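Local atomic coordinates of putative phosphohydrolase (Shewanella amazonensis, PDB entry 3M1T), a protein that is of unproven function but is probably a phosphohydrolase or signal-transduction protein, built on an HDOD domain of the HD phosphodiesterase clan. Residues N178-A186 and V196-H204; D234-Q242 and L253-A261. One frame throughout, in Å; residues are numbered along the deposited sequence. Where two conformers were deposited one is given.

Contact 1. Residues N178-A186 and V196-H204; sequences NAEIGALLA and VKGIQFQNH
Two branches of I199 are set by one torsion (chi1 -59°): CG2 stands anti to the backbone N and meets the backbone of helix 178-188, coming within 3.5 Å of the amide N of A183, while CG1 stands anti to the carbonyl carbon and carries CD1 to 3.6 Å from CB of A186. The side chain thereby becomes a knob in a hole formed by A179, G182, A183 and A186. Three alanines and a glycine make that hole shallow, which lets the axes of segments 178-186 and 196-200 approach to 7.9 Å, nearly antiparallel at 165°. Beside the knob, CB of A183 rests 3.5 Å from the carbonyl O of V196, and CB of A179 touches the last carbonyls of helix 193-200. Just beyond that end, Q202 folds back: its NE2 donates to the carbonyl O of I199 at 2.9 Å, lying in the carbonyl plane on a lone pair, and also to the carbonyl O of H138, whereas its OE1 accepts from K222. Shortening Q202 to an alanine is likely to leave NZ of K222 and the carbonyl O atoms of I199 and H138 without this partner, and to uncover the methyl of A179. Water continues the join at one end, where a molecule donates to OD1 of N178 and accepts from ND2 of N203; elsewhere along the pair a water links OE2 of E180 with NE2 of Q200. The whole is a close-packed antiparallel helical hairpin closed by a single knob-into-hole, I199, with small residues lining the face of helix 178-188, within the all-helical HDOD domain.

Contact 2. Residues D234-Q242 and L253-A261; sequences DERTSWLAQ and LGGLAEKLA
A steeply crossed pair of helices joined by a short connection, rather than a parallel bundle, is the element built here: the first turns of helix 236-247 and helix 256-263 meet through L240 and A257. The isobutyl group of L240 lies against the first turn and a half of the second helix. Its CD1 lies 3.7 Å from the amide N of A257 and also touches CG of L256, while CD2 meets CD1 of L260 at 3.9 Å, the two leucines reaching toward each other tip to tip. In L240, chi1 (-67°) places CG anti to the carbonyl carbon, and the next torsion (168°) turns CD1 to A257 and CD2 to L260. L253, in the turn leading to the second helix, covers another side of L240, laying CD2 against its CB and CD1 3.8 Å from CB of A241.

At 102° between their directions, with axes 9.7 Å apart, the segments form a nearly orthogonal pair of consecutive helices in this all-helical fold. Helix 213-227 packs against the pair, I224 touching both L240 and L260, and helix 103-124 adds I116 against L260. The more polar side is bridged by solvent. One water pairs with OG1 of T237 at 2.7 Å, donates to the carbonyl O of L253 and accepts from the backbone N of A257, so it ties the first helix to the start of the second. R236 has two conformers, and in one of them its extended chain passes A257, CB to CB at 3.9 Å, and brings NH1 to 3.6 Å from CB of A261. The same NH1 donates to a second water, lying in the guanidinium plane at its edge, which passes only a weak bond on to the carbonyl O of A257; resting on one conformer, this link is tentative.

Overall arrangement
The two contacts follow one another along the chain, contact 1 closing before contact 2 opens, and they do not touch: their centres are 27 Å apart and their nearest atoms about 12 Å. Contact 1 lies 10 Å from the centre of the chain and is buried, whereas contact 2 lies 22 Å out and is partly buried. Helix 213-227 comes between them in sequence and meets both, with L218 and K222 reaching Q202 of contact 1 and M220 and I224 packing against leucines of contact 2. One helix thus connects a tight antiparallel pair in the HDOD domain with a nearly perpendicular pair near the periphery, illustrating how an all-helical protein combines different crossing geometries.

Contact 1. Residues N178-A186 and V196-H204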
loop_
_atom_site.group_PDB
_atom_site.type_symbol
_atom_site.label_atom_id
_atom_site.label_comp_id
_atom_site.label_asym_id
_atom_site.label_seq_id
_atom_site.Cartn_x
_atom_site.Cartn_y
_atom_site.Cartn_z
ATOM N N ASN A 178 -12.895 -4.073 -4.209
ATOM C CA ASN A 178 -11.959 -3.776 -3.113
ATOM C C ASN A 178 -10.997 -2.597 -3.426
ATOM O O ASN A 178 -10.566 -1.886 -2.501
ATOM C CB ASN A 178 -11.199 -5.030 -2.712
ATOM C CG ASN A 178 -10.222 -5.458 -3.739
ATOM O OD1 ASN A 178 -9.108 -5.024 -3.723
ATOM N ND2 ASN A 178 -10.648 -6.349 -4.700
ATOM N N ALA A 179 -10.705 -2.374 -4.691
ATOM C CA ALA A 179 -9.846 -1.293 -5.114
ATOM C C ALA A 179 -10.592 0.037 -4.894
ATOM O O ALA A 179 -10.019 1.042 -4.403
ATOM C CB ALA A 179 -9.342 -1.435 -6.569
ATOM N N GLU A 180 -11.873 0.057 -5.242
ATOM C CA GLU A 180 -12.703 1.256 -5.122
ATOM C C GLU A 180 -12.898 1.634 -3.652
ATOM O O GLU A 180 -12.773 2.826 -3.267
ATOM C CB GLU A 180 -14.031 1.042 -5.789
ATOM C CG GLU A 180 -13.913 1.045 -7.285
ATOM C CD GLU A 180 -15.224 0.787 -7.978
ATOM O OE1 GLU A 180 -16.100 0.054 -7.446
ATOM O OE2 GLU A 180 -15.363 1.355 -9.086
ATOM N N ILE A 181 -13.214 0.660 -2.777
ATOM C CA ILE A 181 -13.439 0.980 -1.378
ATOM C C ILE A 181 -12.111 1.307 -0.682
ATOM O O ILE A 181 -12.107 2.179 0.190
ATOM C CB ILE A 181 -14.302 -0.065 -0.598
ATOM C CG1 ILE A 181 -14.901 0.610 0.632
ATOM C CG2 ILE A 181 -13.531 -1.379 -0.368
ATOM C CD1 ILE A 181 -15.926 -0.296 1.382
ATOM N N GLY A 182 -11.008 0.684 -1.071
ATOM C CA GLY A 182 -9.691 1.069 -0.577
ATOM C C GLY A 182 -9.345 2.503 -0.984
ATOM O O GLY A 182 -8.786 3.274 -0.179
ATOM N N ALA A 183 -9.704 2.865 -2.193
ATOM C CA ALA A 183 -9.493 4.231 -2.644
ATOM C C ALA A 183 -10.354 5.222 -1.848
ATOM O O ALA A 183 -9.911 6.321 -1.465
ATOM C CB ALA A 183 -9.800 4.367 -4.158
ATOM N N LEU A 184 -11.601 4.829 -1.642
ATOM C CA LEU A 184 -12.534 5.657 -0.843
ATOM C C LEU A 184 -12.011 5.864 0.545
ATOM O O LEU A 184 -12.120 7.000 1.056
ATOM C CB LEU A 184 -13.899 4.983 -0.790
ATOM C CG LEU A 184 -15.005 5.831 -0.242
ATOM C CD1 LEU A 184 -15.411 6.904 -1.259
ATOM C CD2 LEU A 184 -16.236 4.992 0.182
ATOM N N LEU A 185 -11.450 4.840 1.171
ATOM C CA LEU A 185 -10.833 4.957 2.522
ATOM C C LEU A 185 -9.684 5.970 2.442
ATOM O O LEU A 185 -9.582 6.866 3.299
ATOM C CB LEU A 185 -10.327 3.609 3.048
ATOM C CG LEU A 185 -9.750 3.653 4.460
ATOM C CD1 LEU A 185 -10.850 4.050 5.475
ATOM C CD2 LEU A 185 -9.052 2.375 4.817
ATOM N N ALA A 186 -8.793 5.783 1.480
ATOM C CA ALA A 186 -7.635 6.692 1.349
ATOM C C ALA A 186 -8.112 8.108 1.179
ATOM O O ALA A 186 -7.524 9.030 1.754
ATOM C CB ALA A 186 -6.743 6.261 0.194
ATOM N N VAL A 196 -5.129 8.173 -4.254
ATOM C CA VAL A 196 -6.479 7.614 -4.388
ATOM C C VAL A 196 -6.672 6.972 -5.782
ATOM O O VAL A 196 -7.132 5.828 -5.866
ATOM C CB VAL A 196 -7.554 8.696 -4.109
ATOM C CG1 VAL A 196 -8.981 8.145 -4.426
ATOM C CG2 VAL A 196 -7.380 9.179 -2.645
ATOM N N LYS A 197 -6.287 7.689 -6.816
ATOM C CA LYS A 197 -6.486 7.191 -8.199
ATOM C C LYS A 197 -5.585 5.975 -8.453
ATOM O O LYS A 197 -6.022 5.015 -9.128
ATOM C CB LYS A 197 -6.210 8.280 -9.166
ATOM C CG LYS A 197 -6.455 7.831 -10.621
ATOM C CD LYS A 197 -6.014 8.936 -11.577
ATOM C CE LYS A 197 -6.375 8.588 -13.015
ATOM N NZ LYS A 197 -5.900 9.673 -13.898
ATOM N N GLY A 198 -4.399 5.964 -7.859
ATOM C CA GLY A 198 -3.490 4.772 -7.999
ATOM C C GLY A 198 -4.140 3.541 -7.439
ATOM O O GLY A 198 -4.213 2.507 -8.101
ATOM N N ILE A 199 -4.677 3.656 -6.219
ATOM C CA ILE A 199 -5.377 2.564 -5.568
ATOM C C ILE A 199 -6.579 2.109 -6.410
ATOM O O ILE A 199 -6.791 0.917 -6.627
ATOM C CB ILE A 199 -5.823 2.948 -4.120
ATOM C CG1 ILE A 199 -4.586 3.327 -3.309
ATOM C CG2 ILE A 199 -6.599 1.790 -3.484
ATOM C CD1 ILE A 199 -4.963 4.133 -2.032
ATOM N N GLN A 200 -7.394 3.068 -6.847
ATOM C CA GLN A 200 -8.614 2.817 -7.585
ATOM C C GLN A 200 -8.386 1.961 -8.844
ATOM O O GLN A 200 -9.152 1.041 -9.097
ATOM C CB GLN A 200 -9.249 4.148 -7.973
ATOM C CG GLN A 200 -10.492 3.993 -8.780
ATOM C CD GLN A 200 -10.992 5.279 -9.394
ATOM O OE1 GLN A 200 -10.350 6.370 -9.311
ATOM N NE2 GLN A 200 -12.147 5.178 -10.034
ATOM N N PHE A 201 -7.307 2.265 -9.574
ATOM C CA PHE A 201 -7.103 1.619 -10.875
ATOM C C PHE A 201 -6.090 0.498 -10.840
ATOM O O PHE A 201 -5.702 -0.003 -11.892
ATOM C CB PHE A 201 -6.724 2.657 -11.932
ATOM C CG PHE A 201 -7.902 3.401 -12.486
ATOM C CD1 PHE A 201 -8.655 2.852 -13.513
ATOM C CD2 PHE A 201 -8.259 4.618 -11.951
ATOM C CE1 PHE A 201 -9.765 3.505 -13.989
ATOM C CE2 PHE A 201 -9.384 5.293 -12.414
ATOM C CZ PHE A 201 -10.112 4.726 -13.449
ATOM N N GLN A 202 -5.688 0.034 -9.647
ATOM C CA GLN A 202 -4.639 -0.979 -9.546
ATOM C C GLN A 202 -4.873 -2.263 -10.397
ATOM O O GLN A 202 -3.908 -2.957 -10.691
ATOM C CB GLN A 202 -4.417 -1.351 -8.096
ATOM C CG GLN A 202 -5.601 -2.077 -7.446
ATOM C CD GLN A 202 -5.357 -2.319 -5.990
ATOM O OE1 GLN A 202 -4.804 -3.339 -5.571
ATOM N NE2 GLN A 202 -5.699 -1.286 -5.159
ATOM N N ASN A 203 -6.128 -2.639 -10.582
ATOM C CA ASN A 203 -6.466 -3.889 -11.328
ATOM C C ASN A 203 -6.755 -3.673 -12.795
ATOM O O ASN A 203 -6.850 -4.688 -13.541
ATOM C CB ASN A 203 -7.652 -4.550 -10.659
ATOM C CG ASN A 203 -7.337 -4.993 -9.253
ATOM O OD1 ASN A 203 -6.241 -5.489 -8.988
ATOM N ND2 ASN A 203 -8.271 -4.765 -8.335
ATOM N N HIS A 204 -6.804 -2.407 -13.210
ATOM C CA HIS A 204 -7.092 -1.993 -14.579
ATOM C C HIS A 204 -6.400 -0.736 -14.961
ATOM O O HIS A 204 -7.025 0.226 -15.388
ATOM C CB HIS A 204 -8.576 -1.803 -14.758
ATOM C CG HIS A 204 -9.322 -3.088 -14.672
ATOM N ND1 HIS A 204 -9.250 -4.041 -15.663
ATOM C CD2 HIS A 204 -10.099 -3.610 -13.696
ATOM C CE1 HIS A 204 -9.980 -5.086 -15.314
ATOM N NE2 HIS A 204 -10.504 -4.848 -14.124
HETATM O O HOH W 1 -5.966 -4.829 -3.444
HETATM O O HOH W 2 -7.536 -5.726 -5.706
HETATM O O HOH W 3 -13.359 2.504 -10.472
#

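Contact 2. Residues D234-Q242 and L253-A261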
loop_
_atom_site.group_PDB
_atom_site.type_symbol
_atom_site.label_atom_id
_atom_site.label_comp_id
_atom_site.label_asym_id
_atom_site.label_seq_id
_atom_site.Cartn_x
_atom_site.Cartn_y
_atom_site.Cartn_z
ATOM N N ASP A 234 16.533 -17.532 -13.422
ATOM C CA ASP A 234 17.216 -17.152 -14.662
ATOM C C ASP A 234 16.291 -16.772 -15.842
ATOM O O ASP A 234 16.735 -16.663 -16.974
ATOM C CB ASP A 234 18.196 -18.262 -15.063
ATOM C CG ASP A 234 17.503 -19.584 -15.418
ATOM O OD1 ASP A 234 16.284 -19.737 -15.218
ATOM O OD2 ASP A 234 18.179 -20.485 -15.943
ATOM N N GLU A 235 15.013 -16.541 -15.560
ATOM C CA GLU A 235 14.040 -16.181 -16.602
ATOM C C GLU A 235 13.177 -14.988 -16.139
ATOM O O GLU A 235 12.010 -14.809 -16.547
ATOM C CB GLU A 235 13.164 -17.370 -16.917
ATOM C CG GLU A 235 13.926 -18.526 -17.515
ATOM C CD GLU A 235 13.014 -19.680 -17.882
ATOM O OE1 GLU A 235 11.778 -19.561 -17.740
ATOM O OE2 GLU A 235 13.539 -20.717 -18.302
ATOM N N ARG A 236 13.730 -14.132 -15.294
ATOM C CA ARG A 236 12.902 -13.043 -14.748
ATOM C C ARG A 236 12.761 -11.776 -15.608
ATOM O O ARG A 236 11.758 -11.102 -15.551
ATOM C CB ARG A 236 13.388 -12.608 -13.365
ATOM C CG ARG A 236 13.418 -13.720 -12.353
ATOM C CD ARG A 236 14.073 -13.213 -11.066
ATOM N NE ARG A 236 14.078 -14.235 -10.008
ATOM C CZ ARG A 236 15.038 -14.420 -9.102
ATOM N NH1 ARG A 236 16.143 -13.684 -9.079
ATOM N NH2 ARG A 236 14.895 -15.376 -8.190
ATOM N N THR A 237 13.789 -11.400 -16.345
ATOM C CA THR A 237 13.660 -10.121 -17.118
ATOM C C THR A 237 12.591 -10.253 -18.219
ATOM O O THR A 237 11.882 -9.307 -18.470
ATOM C CB THR A 237 14.985 -9.679 -17.747
ATOM O OG1 THR A 237 15.920 -9.459 -16.665
ATOM C CG2 THR A 237 14.827 -8.395 -18.585
ATOM N N SER A 238 12.476 -11.413 -18.866
ATOM C CA SER A 238 11.443 -11.619 -19.874
ATOM C C SER A 238 10.067 -11.637 -19.221
ATOM O O SER A 238 9.091 -11.208 -19.832
ATOM C CB SER A 238 11.630 -12.900 -20.668
ATOM O OG SER A 238 11.745 -14.064 -19.881
ATOM N N TRP A 239 9.994 -12.151 -17.990
ATOM C CA TRP A 239 8.747 -12.071 -17.214
ATOM C C TRP A 239 8.386 -10.623 -16.919
ATOM O O TRP A 239 7.267 -10.204 -17.169
ATOM C CB TRP A 239 8.960 -12.885 -15.932
ATOM C CG TRP A 239 7.935 -12.800 -14.872
ATOM C CD1 TRP A 239 6.613 -13.086 -14.972
ATOM C CD2 TRP A 239 8.188 -12.452 -13.508
ATOM N NE1 TRP A 239 5.998 -12.904 -13.714
ATOM C CE2 TRP A 239 6.956 -12.518 -12.812
ATOM C CE3 TRP A 239 9.338 -12.066 -12.805
ATOM C CZ2 TRP A 239 6.873 -12.290 -11.445
ATOM C CZ3 TRP A 239 9.251 -11.816 -11.442
ATOM C CH2 TRP A 239 8.022 -11.904 -10.782
ATOM N N LEU A 240 9.352 -9.865 -16.429
ATOM C CA LEU A 240 9.130 -8.470 -16.116
ATOM C C LEU A 240 8.707 -7.698 -17.353
ATOM O O LEU A 240 7.853 -6.837 -17.276
ATOM C CB LEU A 240 10.380 -7.859 -15.473
ATOM C CG LEU A 240 10.730 -8.410 -14.082
ATOM C CD1 LEU A 240 12.122 -7.958 -13.657
ATOM C CD2 LEU A 240 9.687 -8.016 -13.019
ATOM N N ALA A 241 9.337 -8.026 -18.499
ATOM C CA ALA A 241 8.980 -7.377 -19.771
ATOM C C ALA A 241 7.487 -7.573 -20.096
ATOM O O ALA A 241 6.829 -6.641 -20.525
ATOM C CB ALA A 241 9.849 -7.869 -20.956
ATOM N N GLN A 242 6.959 -8.766 -19.842
ATOM C CA GLN A 242 5.559 -9.070 -20.136
ATOM C C GLN A 242 4.672 -8.285 -19.185
ATOM O O GLN A 242 3.613 -7.765 -19.559
ATOM C CB GLN A 242 5.242 -10.576 -19.927
ATOM C CG GLN A 242 6.000 -11.539 -20.737
ATOM C CD GLN A 242 5.688 -12.982 -20.330
ATOM O OE1 GLN A 242 6.470 -13.628 -19.626
ATOM N NE2 GLN A 242 4.535 -13.482 -20.775
ATOM N N LEU A 253 13.886 -1.785 -17.669
ATOM C CA LEU A 253 14.120 -3.134 -17.230
ATOM C C LEU A 253 15.585 -3.431 -16.912
ATOM O O LEU A 253 15.897 -4.506 -16.405
ATOM C CB LEU A 253 13.707 -4.115 -18.323
ATOM C CG LEU A 253 12.239 -4.102 -18.715
ATOM C CD1 LEU A 253 12.017 -4.985 -19.930
ATOM C CD2 LEU A 253 11.366 -4.494 -17.542
ATOM N N GLY A 254 16.481 -2.514 -17.261
ATOM C CA GLY A 254 17.915 -2.750 -17.109
ATOM C C GLY A 254 18.334 -2.872 -15.654
ATOM O O GLY A 254 18.145 -1.938 -14.877
ATOM N N GLY A 255 18.814 -4.052 -15.277
ATOM C CA GLY A 255 19.151 -4.342 -13.883
ATOM C C GLY A 255 17.973 -4.533 -12.949
ATOM O O GLY A 255 18.171 -4.714 -11.767
ATOM N N LEU A 256 16.747 -4.543 -13.460
ATOM C CA LEU A 256 15.580 -4.556 -12.571
ATOM C C LEU A 256 15.425 -5.889 -11.860
ATOM O O LEU A 256 15.182 -5.941 -10.635
ATOM C CB LEU A 256 14.308 -4.226 -13.337
ATOM C CG LEU A 256 13.006 -4.221 -12.552
ATOM C CD1 LEU A 256 12.995 -3.243 -11.358
ATOM C CD2 LEU A 256 11.816 -3.885 -13.498
ATOM N N ALA A 257 15.521 -6.978 -12.617
ATOM C CA ALA A 257 15.437 -8.291 -11.996
ATOM C C ALA A 257 16.471 -8.455 -10.883
ATOM O O ALA A 257 16.149 -8.987 -9.804
ATOM C CB ALA A 257 15.578 -9.453 -13.033
ATOM N N GLU A 258 17.692 -7.997 -11.136
ATOM C CA GLU A 258 18.774 -8.131 -10.156
ATOM C C GLU A 258 18.448 -7.325 -8.890
ATOM O O GLU A 258 18.613 -7.820 -7.755
ATOM C CB GLU A 258 20.105 -7.675 -10.762
ATOM C CG GLU A 258 20.992 -8.822 -11.312
ATOM C CD GLU A 258 21.616 -9.658 -10.212
ATOM N N LYS A 259 17.932 -6.116 -9.099
ATOM C CA LYS A 259 17.575 -5.210 -7.991
ATOM C C LYS A 259 16.436 -5.792 -7.181
ATOM O O LYS A 259 16.476 -5.747 -5.935
ATOM C CB LYS A 259 17.255 -3.818 -8.510
ATOM C CG LYS A 259 16.827 -2.783 -7.446
ATOM C CD LYS A 259 17.954 -2.547 -6.441
ATOM C CE LYS A 259 17.683 -1.385 -5.477
ATOM N NZ LYS A 259 17.633 -0.042 -6.174
ATOM N N LEU A 260 15.400 -6.292 -7.858
ATOM C CA LEU A 260 14.264 -6.889 -7.170
ATOM C C LEU A 260 14.685 -8.113 -6.351
ATOM O O LEU A 260 14.182 -8.335 -5.222
ATOM C CB LEU A 260 13.141 -7.237 -8.131
ATOM C CG LEU A 260 12.503 -6.033 -8.817
ATOM C CD1 LEU A 260 11.524 -6.506 -9.890
ATOM C CD2 LEU A 260 11.840 -5.106 -7.795
ATOM N N ALA A 261 15.613 -8.896 -6.881
ATOM C CA ALA A 261 16.111 -10.050 -6.149
ATOM C C ALA A 261 16.846 -9.617 -4.880
ATOM O O ALA A 261 16.763 -10.295 -3.837
ATOM C CB ALA A 261 17.037 -10.904 -7.054
HETATM O O HOH W 4 17.243 -11.912 -10.742
HETATM O O HOH W 5 16.063 -7.091 -15.419
#